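Local coordinates for mannosylglycerate hydrolase MGH1-like glycoside hydrolase domain-containing protein (Thermus thermophilus HB8, PDB 4WVA) that probably hydrolyses mannosylglycerate, a solute made under osmotic stress, to mannose and glycerate, and glucosylglycerate to glucose and glycerate, at residues Cys57-Gly62 with Pro133-Phe138; Phe391-Asp396 with Glu406-Ser411. All blocks are in the same frame, centred on the assembly; numbering follows the deposited sequence.

Interaction 1. Residues Cys57-Gly62 with Pro133-Phe138; sequences CLFDYG and PKLLAF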
ATOM      1  N   CYS A  57      35.130   2.506  -3.657  1.00 12.99           N
ATOM      2  CA  CYS A  57      35.960   3.665  -3.336  1.00 12.81           C
ATOM      3  C   CYS A  57      35.189   4.664  -2.465  1.00 12.12           C
ATOM      4  O   CYS A  57      35.696   5.157  -1.467  1.00 11.60           O
ATOM      5  CB  CYS A  57      36.436   4.311  -4.626  1.00 13.04           C
ATOM      6  SG  CYS A  57      37.521   5.729  -4.407  1.00 13.36           S
ATOM      7  N   LEU A  58      33.949   4.969  -2.863  1.00 11.56           N
ATOM      8  CA  LEU A  58      33.093   5.858  -2.095  1.00 11.75           C
ATOM      9  C   LEU A  58      32.990   5.432  -0.613  1.00 11.64           C
ATOM     10  O   LEU A  58      33.162   6.256   0.293  1.00 12.28           O
ATOM     11  CB  LEU A  58      31.709   5.917  -2.746  1.00 11.84           C
ATOM     12  CG  LEU A  58      30.653   6.764  -2.041  1.00 11.85           C
ATOM     13  CD1 LEU A  58      31.051   8.217  -1.935  1.00 11.93           C
ATOM     14  CD2 LEU A  58      29.322   6.594  -2.773  1.00 12.03           C
ATOM     15  N   PHE A  59      32.720   4.150  -0.365  1.00 11.96           N
ATOM     16  CA  PHE A  59      32.583   3.672   1.013  1.00 12.31           C
ATOM     17  C   PHE A  59      33.916   3.560   1.725  1.00 13.10           C
ATOM     18  O   PHE A  59      34.066   3.990   2.887  1.00 13.39           O
ATOM     19  CB  PHE A  59      31.836   2.343   1.064  1.00 12.77           C
ATOM     20  CG  PHE A  59      30.352   2.503   0.984  1.00 12.78           C
ATOM     21  CD1 PHE A  59      29.609   2.741   2.124  1.00 12.69           C
ATOM     22  CD2 PHE A  59      29.704   2.465  -0.236  1.00 12.60           C
ATOM     23  CE1 PHE A  59      28.241   2.908   2.060  1.00 12.78           C
ATOM     24  CE2 PHE A  59      28.339   2.622  -0.306  1.00 12.88           C
ATOM     25  CZ  PHE A  59      27.609   2.862   0.838  1.00 12.54           C
ATOM     26  N   ASP A  60      34.900   2.988   1.037  1.00 13.29           N
ATOM     27  CA  ASP A  60      36.208   2.729   1.677  1.00 14.53           C
ATOM     28  C   ASP A  60      36.909   4.009   2.132  1.00 15.51           C
ATOM     29  O   ASP A  60      37.499   4.046   3.227  1.00 16.28           O
ATOM     30  CB  ASP A  60      37.120   1.951   0.726  1.00 14.99           C
ATOM     31  CG  ASP A  60      36.788   0.486   0.657  1.00 15.88           C
ATOM     32  OD1 ASP A  60      36.096  -0.017   1.547  1.00 16.56           O
ATOM     33  OD2 ASP A  60      37.248  -0.173  -0.295  1.00 18.31           O
ATOM     34  N   TYR A  61      36.836   5.053   1.317  1.00 14.67           N
ATOM     35  CA  TYR A  61      37.481   6.328   1.652  1.00 15.60           C
ATOM     36  C   TYR A  61      36.557   7.397   2.211  1.00 15.65           C
ATOM     37  O   TYR A  61      37.030   8.393   2.762  1.00 15.98           O
ATOM     38  CB  TYR A  61      38.245   6.858   0.437  1.00 16.49           C
ATOM     39  CG  TYR A  61      39.330   5.913   0.041  1.00 18.00           C
ATOM     40  CD1 TYR A  61      40.530   5.884   0.743  1.00 20.72           C
ATOM     41  CD2 TYR A  61      39.151   5.013  -1.004  1.00 19.30           C
ATOM     42  CE1 TYR A  61      41.530   4.993   0.406  1.00 22.52           C
ATOM     43  CE2 TYR A  61      40.134   4.107  -1.346  1.00 21.34           C
ATOM     44  CZ  TYR A  61      41.328   4.112  -0.641  1.00 23.19           C
ATOM     45  OH  TYR A  61      42.327   3.225  -0.974  1.00 27.27           O
ATOM     46  N   GLY A  62      35.246   7.206   2.076  1.00 14.29           N
ATOM     47  CA  GLY A  62      34.274   8.195   2.542  1.00 13.58           C
ATOM     48  C   GLY A  62      33.592   7.880   3.857  1.00 12.66           C
ATOM     49  O   GLY A  62      33.359   8.773   4.663  1.00 12.80           O
ATOM     50  N   PRO A 133      26.884  -4.521   4.649  1.00 12.26           N
ATOM     51  CA  PRO A 133      26.895  -3.955   6.014  1.00 12.63           C
ATOM     52  C   PRO A 133      27.259  -2.466   6.048  1.00 12.36           C
ATOM     53  O   PRO A 133      26.831  -1.733   6.938  1.00 12.47           O
ATOM     54  CB  PRO A 133      27.942  -4.795   6.755  1.00 13.11           C
ATOM     55  CG  PRO A 133      28.733  -5.474   5.716  1.00 13.69           C
ATOM     56  CD  PRO A 133      27.933  -5.531   4.447  1.00 12.84           C
ATOM     57  N   LYS A 134      27.994  -2.008   5.044  1.00 12.51           N
ATOM     58  CA  LYS A 134      28.313  -0.594   4.904  1.00 12.30           C
ATOM     59  C   LYS A 134      27.087   0.248   4.514  1.00 11.82           C
ATOM     60  O   LYS A 134      26.846   1.306   5.084  1.00 11.04           O
ATOM     61  CB  LYS A 134      29.447  -0.422   3.888  1.00 13.73           C
ATOM     62  CG  LYS A 134      30.713  -1.159   4.299  1.00 14.63           C
ATOM     63  CD  LYS A 134      31.873  -0.850   3.376  1.00 16.54           C
ATOM     64  CE  LYS A 134      33.114  -1.640   3.753  1.00 17.63           C
ATOM     65  NZ  LYS A 134      33.601  -1.266   5.106  1.00 19.49           N
ATOM     66  N   LEU A 135      26.322  -0.227   3.529  1.00 11.64           N
ATOM     67  CA  LEU A 135      25.046   0.392   3.188  1.00 11.99           C
ATOM     68  C   LEU A 135      24.108   0.439   4.400  1.00 11.86           C
ATOM     69  O   LEU A 135      23.484   1.461   4.701  1.00 11.65           O
ATOM     70  CB  LEU A 135      24.360  -0.417   2.080  1.00 12.33           C
ATOM     71  CG  LEU A 135      24.949  -0.289   0.679  1.00 12.73           C
ATOM     72  CD1 LEU A 135      24.505  -1.424  -0.218  1.00 13.45           C
ATOM     73  CD2 LEU A 135      24.496   1.041   0.090  1.00 13.19           C
ATOM     74  N   LEU A 136      24.008  -0.686   5.088  1.00 12.43           N
ATOM     75  CA  LEU A 136      23.124  -0.797   6.239  1.00 12.50           C
ATOM     76  C   LEU A 136      23.523   0.229   7.311  1.00 12.13           C
ATOM     77  O   LEU A 136      22.670   0.865   7.923  1.00 11.75           O
ATOM     78  CB  LEU A 136      23.175  -2.222   6.787  1.00 13.77           C
ATOM     79  CG  LEU A 136      22.232  -2.583   7.923  1.00 14.42           C
ATOM     80  CD1 LEU A 136      20.789  -2.555   7.460  1.00 14.75           C
ATOM     81  CD2 LEU A 136      22.598  -3.954   8.464  1.00 15.82           C
ATOM     82  N   ALA A 137      24.828   0.389   7.525  1.00 11.77           N
ATOM     83  CA  ALA A 137      25.324   1.340   8.521  1.00 11.63           C
ATOM     84  C   ALA A 137      25.028   2.782   8.128  1.00 11.19           C
ATOM     85  O   ALA A 137      24.756   3.625   8.981  1.00 11.41           O
ATOM     86  CB  ALA A 137      26.818   1.138   8.752  1.00 11.38           C
ATOM     87  N   PHE A 138      25.068   3.075   6.824  1.00 11.19           N
ATOM     88  CA  PHE A 138      24.721   4.389   6.331  1.00 10.80           C
ATOM     89  C   PHE A 138      23.221   4.676   6.556  1.00 10.64           C
ATOM     90  O   PHE A 138      22.849   5.738   7.060  1.00 10.41           O
ATOM     91  CB  PHE A 138      25.113   4.511   4.844  1.00 10.86           C
ATOM     92  CG  PHE A 138      24.691   5.797   4.173  1.00 10.21           C
ATOM     93  CD1 PHE A 138      24.648   7.015   4.855  1.00 10.37           C
ATOM     94  CD2 PHE A 138      24.372   5.797   2.819  1.00 10.61           C
ATOM     95  CE1 PHE A 138      24.283   8.181   4.229  1.00 10.21           C
ATOM     96  CE2 PHE A 138      24.019   6.967   2.181  1.00 10.37           C
ATOM     97  CZ  PHE A 138      23.967   8.161   2.879  1.00 10.45           C
TER
HETATM   98  O   HOH W   1      36.524   0.071   4.322  1.00 35.15           O

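Interaction 2. Residues Phe391-Asp396 with Glu406-Ser411; sequences FREYYD and EGFSWS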
ATOM      1  N   PHE A 391      27.476  16.520 -23.347  1.00 12.73           N
ATOM      2  CA  PHE A 391      27.223  16.049 -21.982  1.00 12.29           C
ATOM      3  C   PHE A 391      27.475  17.178 -21.014  1.00 12.17           C
ATOM      4  O   PHE A 391      28.604  17.440 -20.630  1.00 12.42           O
ATOM      5  CB  PHE A 391      28.085  14.832 -21.707  1.00 12.20           C
ATOM      6  CG  PHE A 391      27.826  13.706 -22.679  1.00 12.52           C
ATOM      7  CD1 PHE A 391      26.640  13.001 -22.631  1.00 12.59           C
ATOM      8  CD2 PHE A 391      28.739  13.402 -23.683  1.00 12.97           C
ATOM      9  CE1 PHE A 391      26.372  11.988 -23.536  1.00 12.46           C
ATOM     10  CE2 PHE A 391      28.482  12.388 -24.594  1.00 13.19           C
ATOM     11  CZ  PHE A 391      27.304  11.676 -24.520  1.00 12.92           C
ATOM     12  N   ARG A 392      26.388  17.839 -20.648  1.00 12.29           N
ATOM     13  CA  ARG A 392      26.413  19.022 -19.810  1.00 12.38           C
ATOM     14  C   ARG A 392      25.668  18.717 -18.525  1.00 11.85           C
ATOM     15  O   ARG A 392      24.890  17.746 -18.438  1.00 11.84           O
ATOM     16  CB  ARG A 392      25.740  20.199 -20.510  1.00 13.32           C
ATOM     17  CG  ARG A 392      26.438  20.616 -21.808  1.00 13.84           C
ATOM     18  CD  ARG A 392      27.849  21.135 -21.589  1.00 14.09           C
ATOM     19  NE  ARG A 392      27.907  22.295 -20.692  1.00 14.93           N
ATOM     20  CZ  ARG A 392      27.745  23.561 -21.057  1.00 15.35           C
ATOM     21  NH1 ARG A 392      27.491  23.877 -22.321  1.00 15.14           N
ATOM     22  NH2 ARG A 392      27.809  24.528 -20.148  1.00 16.18           N
ATOM     23  N   GLU A 393      25.905  19.559 -17.531  1.00 11.85           N
ATOM     24  CA  GLU A 393      25.293  19.371 -16.218  1.00 11.39           C
ATOM     25  C   GLU A 393      23.759  19.559 -16.278  1.00 11.29           C
ATOM     26  O   GLU A 393      23.010  18.812 -15.630  1.00 11.06           O
ATOM     27  CB  GLU A 393      25.953  20.295 -15.197  1.00 11.62           C
ATOM     28  CG  GLU A 393      25.744  19.905 -13.744  1.00 11.66           C
ATOM     29  CD  GLU A 393      26.486  20.816 -12.769  1.00 12.05           C
ATOM     30  OE1 GLU A 393      27.251  21.693 -13.240  1.00 11.90           O
ATOM     31  OE2 GLU A 393      26.325  20.648 -11.528  1.00 12.40           O
ATOM     32  N   TYR A 394      23.283  20.553 -17.029  1.00 11.01           N
ATOM     33  CA  TYR A 394      21.850  20.798 -17.165  1.00 11.15           C
ATOM     34  C   TYR A 394      21.616  21.566 -18.452  1.00 11.44           C
ATOM     35  O   TYR A 394      22.580  21.966 -19.123  1.00 10.82           O
ATOM     36  CB  TYR A 394      21.254  21.524 -15.948  1.00 11.21           C
ATOM     37  CG  TYR A 394      22.155  22.573 -15.342  1.00 11.25           C
ATOM     38  CD1 TYR A 394      23.165  22.207 -14.464  1.00 11.49           C
ATOM     39  CD2 TYR A 394      22.002  23.918 -15.641  1.00 11.67           C
ATOM     40  CE1 TYR A 394      24.016  23.137 -13.931  1.00 11.63           C
ATOM     41  CE2 TYR A 394      22.845  24.858 -15.089  1.00 11.75           C
ATOM     42  CZ  TYR A 394      23.852  24.456 -14.231  1.00 11.70           C
ATOM     43  OH  TYR A 394      24.729  25.362 -13.651  1.00 12.58           O
ATOM     44  N   TYR A 395      20.349  21.719 -18.794  1.00 11.74           N
ATOM     45  CA  TYR A 395      19.959  22.261 -20.088  1.00 11.97           C
ATOM     46  C   TYR A 395      18.803  23.214 -19.931  1.00 12.72           C
ATOM     47  O   TYR A 395      17.901  22.984 -19.137  1.00 12.20           O
ATOM     48  CB  TYR A 395      19.576  21.146 -21.066  1.00 11.87           C
ATOM     49  CG  TYR A 395      20.667  20.125 -21.266  1.00 11.98           C
ATOM     50  CD1 TYR A 395      20.831  19.073 -20.368  1.00 11.51           C
ATOM     51  CD2 TYR A 395      21.556  20.214 -22.334  1.00 11.66           C
ATOM     52  CE1 TYR A 395      21.830  18.137 -20.532  1.00 11.60           C
ATOM     53  CE2 TYR A 395      22.568  19.284 -22.493  1.00 11.85           C
ATOM     54  CZ  TYR A 395      22.708  18.251 -21.585  1.00 11.54           C
ATOM     55  OH  TYR A 395      23.705  17.313 -21.725  1.00 12.12           O
ATOM     56  N   ASP A 396      18.822  24.293 -20.712  1.00 13.06           N
ATOM     57  CA  ASP A 396      17.710  25.232 -20.754  1.00 14.05           C
ATOM     58  C   ASP A 396      16.483  24.493 -21.310  1.00 13.62           C
ATOM     59  O   ASP A 396      16.556  23.883 -22.377  1.00 13.03           O
ATOM     60  CB  ASP A 396      18.106  26.440 -21.630  1.00 14.85           C
ATOM     61  CG  ASP A 396      17.042  27.520 -21.686  1.00 15.97           C
ATOM     62  OD1 ASP A 396      15.877  27.219 -21.990  1.00 16.18           O
ATOM     63  OD2 ASP A 396      17.390  28.694 -21.449  1.00 17.15           O
ATOM     64  N   GLU A 406      30.849  21.288 -18.043  1.00 14.07           N
ATOM     65  CA  GLU A 406      31.150  20.665 -19.322  1.00 15.21           C
ATOM     66  C   GLU A 406      31.685  19.277 -19.061  1.00 13.84           C
ATOM     67  O   GLU A 406      32.290  19.036 -18.025  1.00 14.20           O
ATOM     68  CB  GLU A 406      32.192  21.505 -20.057  1.00 17.43           C
ATOM     69  CG  GLU A 406      31.734  22.939 -20.081  1.00 20.71           C
ATOM     70  CD  GLU A 406      32.265  23.723 -21.220  1.00 26.64           C
ATOM     71  OE1 GLU A 406      33.374  24.268 -21.051  1.00 30.59           O
ATOM     72  OE2 GLU A 406      31.522  23.850 -22.228  1.00 30.81           O
ATOM     73  N   GLY A 407      31.439  18.368 -19.998  1.00 12.81           N
ATOM     74  CA  GLY A 407      31.839  16.972 -19.883  1.00 12.49           C
ATOM     75  C   GLY A 407      31.358  16.371 -18.575  1.00 11.98           C
ATOM     76  O   GLY A 407      32.170  15.892 -17.747  1.00 12.18           O
ATOM     77  N   PHE A 408      30.043  16.462 -18.351  1.00 12.11           N
ATOM     78  CA  PHE A 408      29.486  16.121 -17.054  1.00 10.95           C
ATOM     79  C   PHE A 408      29.162  14.630 -16.964  1.00 10.63           C
ATOM     80  O   PHE A 408      28.406  14.090 -17.781  1.00 10.44           O
ATOM     81  CB  PHE A 408      28.249  16.972 -16.769  1.00 11.01           C
ATOM     82  CG  PHE A 408      27.760  16.839 -15.367  1.00 10.88           C
ATOM     83  CD1 PHE A 408      28.475  17.377 -14.285  1.00 11.28           C
ATOM     84  CD2 PHE A 408      26.627  16.115 -15.102  1.00 10.68           C
ATOM     85  CE1 PHE A 408      28.014  17.243 -12.989  1.00 11.52           C
ATOM     86  CE2 PHE A 408      26.169  15.978 -13.810  1.00 11.24           C
ATOM     87  CZ  PHE A 408      26.847  16.542 -12.747  1.00 11.25           C
ATOM     88  N   SER A 409      29.728  13.989 -15.950  1.00 10.07           N
ATOM     89  CA  SER A 409      29.790  12.530 -15.873  1.00  9.78           C
ATOM     90  C   SER A 409      28.430  11.836 -15.828  1.00  9.37           C
ATOM     91  O   SER A 409      28.215  10.909 -16.591  1.00  9.21           O
ATOM     92  CB  SER A 409      30.663  12.085 -14.705  1.00  9.90           C
ATOM     93  OG  SER A 409      31.999  12.503 -14.937  1.00  9.96           O
ATOM     94  N   TRP A 410      27.499  12.245 -14.967  1.00  9.41           N
ATOM     95  CA  TRP A 410      26.279  11.432 -14.900  1.00  9.07           C
ATOM     96  C   TRP A 410      25.412  11.550 -16.158  1.00  9.19           C
ATOM     97  O   TRP A 410      24.602  10.659 -16.455  1.00  9.41           O
ATOM     98  CB  TRP A 410      25.459  11.610 -13.624  1.00  9.07           C
ATOM     99  CG  TRP A 410      24.582  12.796 -13.438  1.00  8.48           C
ATOM    100  CD1 TRP A 410      23.799  13.460 -14.355  1.00  8.41           C
ATOM    101  CD2 TRP A 410      24.310  13.407 -12.172  1.00  8.38           C
ATOM    102  NE1 TRP A 410      23.099  14.451 -13.732  1.00  8.47           N
ATOM    103  CE2 TRP A 410      23.395  14.437 -12.385  1.00  8.60           C
ATOM    104  CE3 TRP A 410      24.787  13.181 -10.880  1.00  8.67           C
ATOM    105  CZ2 TRP A 410      22.948  15.258 -11.357  1.00  8.40           C
ATOM    106  CZ3 TRP A 410      24.342  13.975  -9.859  1.00  8.71           C
ATOM    107  CH2 TRP A 410      23.437  15.018 -10.098  1.00  8.64           C
ATOM    108  N   SER A 411      25.612  12.620 -16.909  1.00  9.24           N
ATOM    109  CA  SER A 411      24.918  12.775 -18.194  1.00  9.61           C
ATOM    110  C   SER A 411      25.438  11.721 -19.167  1.00  9.68           C
ATOM    111  O   SER A 411      24.656  10.984 -19.758  1.00 10.32           O
ATOM    112  CB  SER A 411      25.097  14.198 -18.737  1.00  9.80           C
ATOM    113  OG  SER A 411      24.475  15.140 -17.870  1.00  9.80           O
TER
HETATM  114  O   HOH W   2      22.399  16.242 -15.985  1.00  9.58           O

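Interaction 1. Residues Cys57-Gly62 with Pro133-Phe138
Phe59 reaches across to Lys134 and Leu135, joining helix 48-62 to helix 121-146 in the (alpha/alpha)6-barrel of this GH63 enzyme. The axes of the two short helix segments come within 11.2 Å of each other and cross at 64°, so the gap is bridged by side chains. The apolar contacts centre on the Phe59 ring. Phe59 CG lies anti to the carbonyl carbon (chi1 -81°), which sets the ring against Lys134 and Leu135. Phe59 CD1 meets Lys134 CB at 3.6 Å, and Phe59 CZ meets Leu135 CD2 at 3.7 Å. Phe138 CB comes to the ring edge, more loosely. Val107 of helix 107-117 touches both Phe59 and Leu135, so three helices share this packing. The aliphatic part of Lys134 runs past Phe59 in the opposite direction, with Lys134 CD 3.9 Å from Phe59 CB. The polar contacts lie at the partly exposed side. The Lys134 chain bends only at its last torsion, and its NZ stays 4.5 Å from Asp60 OD1, too far for a salt bridge. Asp60 OD1 also hydrogen-bonds Tyr130 OH. A water links the two charged groups: it donates to Asp60 OD1 at 2.8 Å and accepts a weak bond from Lys134 NZ at 3.3 Å.

Interaction 2. Residues Phe391-Asp396 with Glu406-Ser411
Glu393 lies across one face of the Phe408 ring. Its CG sits 3.6 Å from the ring centroid, 12° off the normal, in a CH-pi contact. Glu393 CG is anti to the backbone N (chi1 -161°) and the chain runs on extended, which carries the carboxylate out over the rim of the ring, near Phe408 CE1, with the two planes 18° apart. Glu393 OE2 then bonds Tyr28 OH, and OE1 bonds Gly405 N. With an alanine at Phe408, the Glu393 chain would probably lose its apolar support and its carboxylate be less firmly placed. Arg392 and Glu406 run side by side. Glu406 OE2 stands over the guanidinium face, 4.0 Å from Arg392 NH1, so only charge attraction acts there; Arg392 NE and NH2 bond the carbonyls of Gly405 and Gly404. Ser411 OG donates to Arg392 O at 2.7 Å. A water also bridges Ser411 OG, Glu393 O and Trp410 NE1. Phe408 N donates to Phe391 O at 2.9 Å, from above the carbonyl plane. Phe408 is the N-cap residue of helix 409-418. The loop before that helix thus backs Glu393, probably the proton acceptor, in the active site of this GH63 (alpha/alpha)6-barrel.

Overall arrangement
Both contacts lie in the one glycoside hydrolase domain, an (alpha/alpha)6-barrel, and both segments of interaction 1 come earlier in the chain than those of interaction 2. Their centres are 27 Å apart and their nearest atoms about 11 Å, so they do not meet. Interaction 1 joins two long helices, 48-62 and 121-146. Interaction 2 is more local: it ties the residues around strand 394-395 to the turn that enters helix 409-418, the two segments being 10 residues apart. Both come near the probable substrate site. Phe138 lies about 4 Å from Leu33 between side chains, while interaction 2 includes Glu393 itself. Barrel helices and the loop with the probable proton acceptor thus approach the site from separate parts of the sequence.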